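Local coordinates for protein arylsulfatase (Pseudoalteromonas sp. MB47, PDB 7AJ0) that probably hydrolyses sulfate esters of fucoidan as an exo-acting, calcium-binding sulfatase of the alkaline phosphatase clan that assembles as a hexamer, at residues V59-P67 against G337-K345. Sequence-based numbering, arbitrary orientation.
With CA (calcium ion), chain G.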
loop_
_atom_site.group_PDB
_atom_site.type_symbol
_atom_site.label_atom_id
_atom_site.label_comp_id
_atom_site.label_asym_id
_atom_site.label_seq_id
_atom_site.Cartn_x
_atom_site.Cartn_y
_atom_site.Cartn_z
ATOM N N VAL A 59 9.376 -31.748 -14.930
ATOM C CA VAL A 59 8.020 -31.213 -14.957
ATOM C C VAL A 59 8.096 -29.706 -15.161
ATOM O O VAL A 59 9.010 -29.040 -14.661
ATOM C CB VAL A 59 7.261 -31.567 -13.666
ATOM C CG1 VAL A 59 5.797 -31.178 -13.792
ATOM C CG2 VAL A 59 7.398 -33.048 -13.366
ATOM N N ASP A 60 7.130 -29.165 -15.894
ATOM C CA ASP A 60 7.130 -27.756 -16.264
ATOM C C ASP A 60 6.329 -26.950 -15.250
ATOM O O ASP A 60 5.180 -27.287 -14.948
ATOM C CB ASP A 60 6.548 -27.586 -17.670
ATOM C CG ASP A 60 6.879 -26.241 -18.287
ATOM O OD1 ASP A 60 7.561 -25.430 -17.633
ATOM O OD2 ASP A 60 6.457 -25.997 -19.437
ATOM N N ASP A 61 6.948 -25.892 -14.719
ATOM C CA ASP A 61 6.270 -24.934 -13.845
ATOM C C ASP A 61 5.678 -25.611 -12.612
ATOM O O ASP A 61 4.587 -25.265 -12.155
ATOM C CB ASP A 61 5.184 -24.171 -14.609
ATOM C CG ASP A 61 5.754 -23.245 -15.667
ATOM O OD1 ASP A 61 6.991 -23.196 -15.808
ATOM O OD2 ASP A 61 4.967 -22.561 -16.355
ATOM N N LEU A 62 6.408 -26.575 -12.061
ATOM C CA LEU A 62 5.975 -27.290 -10.868
ATOM C C LEU A 62 6.539 -26.608 -9.628
ATOM O O LEU A 62 7.747 -26.371 -9.536
ATOM C CB LEU A 62 6.433 -28.747 -10.920
ATOM C CG LEU A 62 5.927 -29.653 -9.796
ATOM C CD1 LEU A 62 4.462 -29.998 -10.023
ATOM C CD2 LEU A 62 6.773 -30.914 -9.684
ATOM N N GLY A 63 5.663 -26.302 -8.673
ATOM C CA GLY A 63 6.091 -25.629 -7.470
ATOM C C GLY A 63 6.768 -26.555 -6.475
ATOM O O GLY A 63 6.579 -27.772 -6.480
ATOM N N TRP A 64 7.567 -25.940 -5.598
ATOM C CA TRP A 64 8.302 -26.693 -4.586
ATOM C C TRP A 64 7.383 -27.588 -3.769
ATOM O O TRP A 64 7.762 -28.702 -3.392
ATOM C CB TRP A 64 9.038 -25.716 -3.667
ATOM C CG TRP A 64 10.017 -26.339 -2.717
ATOM C CD1 TRP A 64 11.351 -26.527 -2.930
ATOM C CD2 TRP A 64 9.748 -26.825 -1.396
ATOM N NE1 TRP A 64 11.928 -27.106 -1.827
ATOM C CE2 TRP A 64 10.965 -27.300 -0.872
ATOM C CE3 TRP A 64 8.598 -26.910 -0.608
ATOM C CZ2 TRP A 64 11.065 -27.850 0.402
ATOM C CZ3 TRP A 64 8.699 -27.458 0.657
ATOM C CH2 TRP A 64 9.923 -27.921 1.149
ATOM N N GLY A 65 6.172 -27.125 -3.487
ATOM C CA GLY A 65 5.254 -27.843 -2.633
ATOM C C GLY A 65 4.156 -28.610 -3.333
ATOM O O GLY A 65 3.228 -29.072 -2.660
ATOM N N ASP A 66 4.224 -28.769 -4.657
ATOM C CA ASP A 66 3.152 -29.483 -5.350
ATOM C C ASP A 66 3.089 -30.951 -4.944
ATOM O O ASP A 66 1.986 -31.437 -4.635
ATOM C CB ASP A 66 3.312 -29.324 -6.865
ATOM C CG ASP A 66 2.597 -28.091 -7.402
ATOM O OD1 ASP A 66 1.407 -27.903 -7.071
ATOM O OD2 ASP A 66 3.221 -27.308 -8.152
ATOM N N PRO A 67 4.188 -31.706 -4.917
ATOM C CA PRO A 67 4.099 -33.110 -4.495
ATOM C C PRO A 67 3.729 -33.229 -3.026
ATOM O O PRO A 67 4.090 -32.390 -2.197
ATOM C CB PRO A 67 5.508 -33.660 -4.756
ATOM C CG PRO A 67 6.164 -32.663 -5.662
ATOM C CD PRO A 67 5.557 -31.336 -5.317
ATOM N N GLY A 337 0.403 -24.134 -10.455
ATOM C CA GLY A 337 0.884 -24.968 -9.380
ATOM C C GLY A 337 0.950 -24.192 -8.075
ATOM O O GLY A 337 0.513 -23.047 -7.960
ATOM N N TYR A 338 1.529 -24.845 -7.071
ATOM C CA TYR A 338 1.562 -24.310 -5.720
ATOM C C TYR A 338 2.971 -24.364 -5.156
ATOM O O TYR A 338 3.682 -25.360 -5.325
ATOM C CB TYR A 338 0.620 -25.089 -4.794
ATOM C CG TYR A 338 1.006 -24.999 -3.339
ATOM C CD1 TYR A 338 0.802 -23.829 -2.622
ATOM C CD2 TYR A 338 1.577 -26.081 -2.682
ATOM C CE1 TYR A 338 1.155 -23.737 -1.291
ATOM C CE2 TYR A 338 1.930 -25.999 -1.349
ATOM C CZ TYR A 338 1.718 -24.825 -0.659
ATOM O OH TYR A 338 2.071 -24.734 0.667
ATOM N N SER A 339 3.366 -23.287 -4.476
ATOM C CA SER A 339 4.617 -23.246 -3.746
ATOM C C SER A 339 4.416 -22.470 -2.452
ATOM O O SER A 339 3.721 -21.443 -2.444
ATOM C CB SER A 339 5.740 -22.590 -4.557
ATOM O OG SER A 339 6.901 -22.446 -3.757
ATOM N N PRO A 340 5.011 -22.927 -1.346
ATOM C CA PRO A 340 4.876 -22.187 -0.084
ATOM C C PRO A 340 5.693 -20.908 -0.040
ATOM O O PRO A 340 5.440 -20.068 0.836
ATOM C CB PRO A 340 5.368 -23.192 0.964
ATOM C CG PRO A 340 6.358 -24.028 0.223
ATOM C CD PRO A 340 5.838 -24.143 -1.189
ATOM N N TRP A 341 6.645 -20.726 -0.949
ATOM C CA TRP A 341 7.561 -19.603 -0.870
ATOM C C TRP A 341 6.978 -18.368 -1.553
ATOM O O TRP A 341 5.957 -18.422 -2.239
ATOM C CB TRP A 341 8.904 -19.955 -1.507
ATOM C CG TRP A 341 9.399 -21.328 -1.194
ATOM C CD1 TRP A 341 9.899 -22.235 -2.082
ATOM C CD2 TRP A 341 9.443 -21.959 0.091
ATOM N NE1 TRP A 341 10.256 -23.388 -1.432
ATOM C CE2 TRP A 341 9.985 -23.247 -0.096
ATOM C CE3 TRP A 341 9.077 -21.563 1.380
ATOM C CZ2 TRP A 341 10.172 -24.139 0.956
ATOM C CZ3 TRP A 341 9.263 -22.453 2.424
ATOM C CH2 TRP A 341 9.806 -23.724 2.205
ATOM N N ARG A 342 7.668 -17.246 -1.371
ATOM C CA ARG A 342 7.207 -15.972 -1.899
ATOM C C ARG A 342 7.381 -15.910 -3.412
ATOM O O ARG A 342 8.308 -16.491 -3.982
ATOM C CB ARG A 342 7.976 -14.831 -1.237
ATOM C CG ARG A 342 7.640 -13.450 -1.759
ATOM C CD ARG A 342 8.358 -12.391 -0.942
ATOM N NE ARG A 342 7.981 -11.037 -1.330
ATOM C CZ ARG A 342 8.328 -9.943 -0.659
ATOM N NH1 ARG A 342 9.062 -10.042 0.441
ATOM N NH2 ARG A 342 7.939 -8.751 -1.086
ATOM N N GLY A 343 6.470 -15.188 -4.065
ATOM C CA GLY A 343 6.598 -14.959 -5.482
ATOM C C GLY A 343 6.306 -16.207 -6.298
ATOM O O GLY A 343 5.459 -17.031 -5.952
ATOM N N GLY A 344 7.033 -16.342 -7.402
ATOM C CA GLY A 344 6.831 -17.471 -8.293
ATOM C C GLY A 344 7.656 -17.304 -9.552
ATOM O O GLY A 344 8.619 -16.535 -9.579
ATOM N N LYS A 345 7.263 -18.039 -10.591
ATOM C CA LYS A 345 7.944 -17.958 -11.877
ATOM C C LYS A 345 8.109 -16.507 -12.310
ATOM O O LYS A 345 7.203 -15.685 -12.145
ATOM C CB LYS A 345 7.152 -18.738 -12.929
ATOM C CG LYS A 345 7.802 -18.826 -14.294
ATOM C CD LYS A 345 6.822 -19.428 -15.288
ATOM C CE LYS A 345 7.476 -19.753 -16.616
ATOM N NZ LYS A 345 6.484 -20.336 -17.566
HETATM CA CA CA G . 8.795 -23.728 -17.073
HETATM O O HOH W 1 2.226 -23.644 -12.413
HETATM O O HOH W 2 8.721 -22.723 -5.793
#
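Lys345 reaches Asp61 in a salt bridge, NZ to OD2 3.0 Å, at the calcium site of this sulfatase fold, where loops after parallel strands of the central sheet meet. Lys345 CG lies anti to the backbone N (chi1 -176°) and the chain runs on extended, carrying the amine to the syn side of OD2. Aspartate suits both tasks here: Asp61 OD1 binds calcium at 2.3 Å beside Asp60 OD1, while OD2 takes the amine of Lys345. Cys102, Asp325 and Asn326 also ligate the metal.

Farther along, the backbone bond from Asp66 N to Gly63 O, 3.1 Å, closes a type I turn, and the Asp66 side chain reaches back across it and joins it to the other loop. Asp66 OD2 accepts from Gly63 N at 2.7 Å on the anti side, and both oxygens share Tyr338 N, which lies out of the carboxylate plane on the syn side. An alanine here would probably leave the amides of Gly63 and Tyr338 without this acceptor and cost the turn its polar link to the 337-345 loop, though the backbone bond would remain. Glycine suits position 63, since a side chain would collide with Tyr338 O.

Outward the contact turns apolar. Pro340 CG meets Trp64 CE3, and the five-membered rings of Trp64 and Trp341, planes 56° apart, pack obliquely. Tyr338 and Pro340 also touch a second subunit. Trp341 NE1 comes over one face of Trp64, 3.2 Å from its CG.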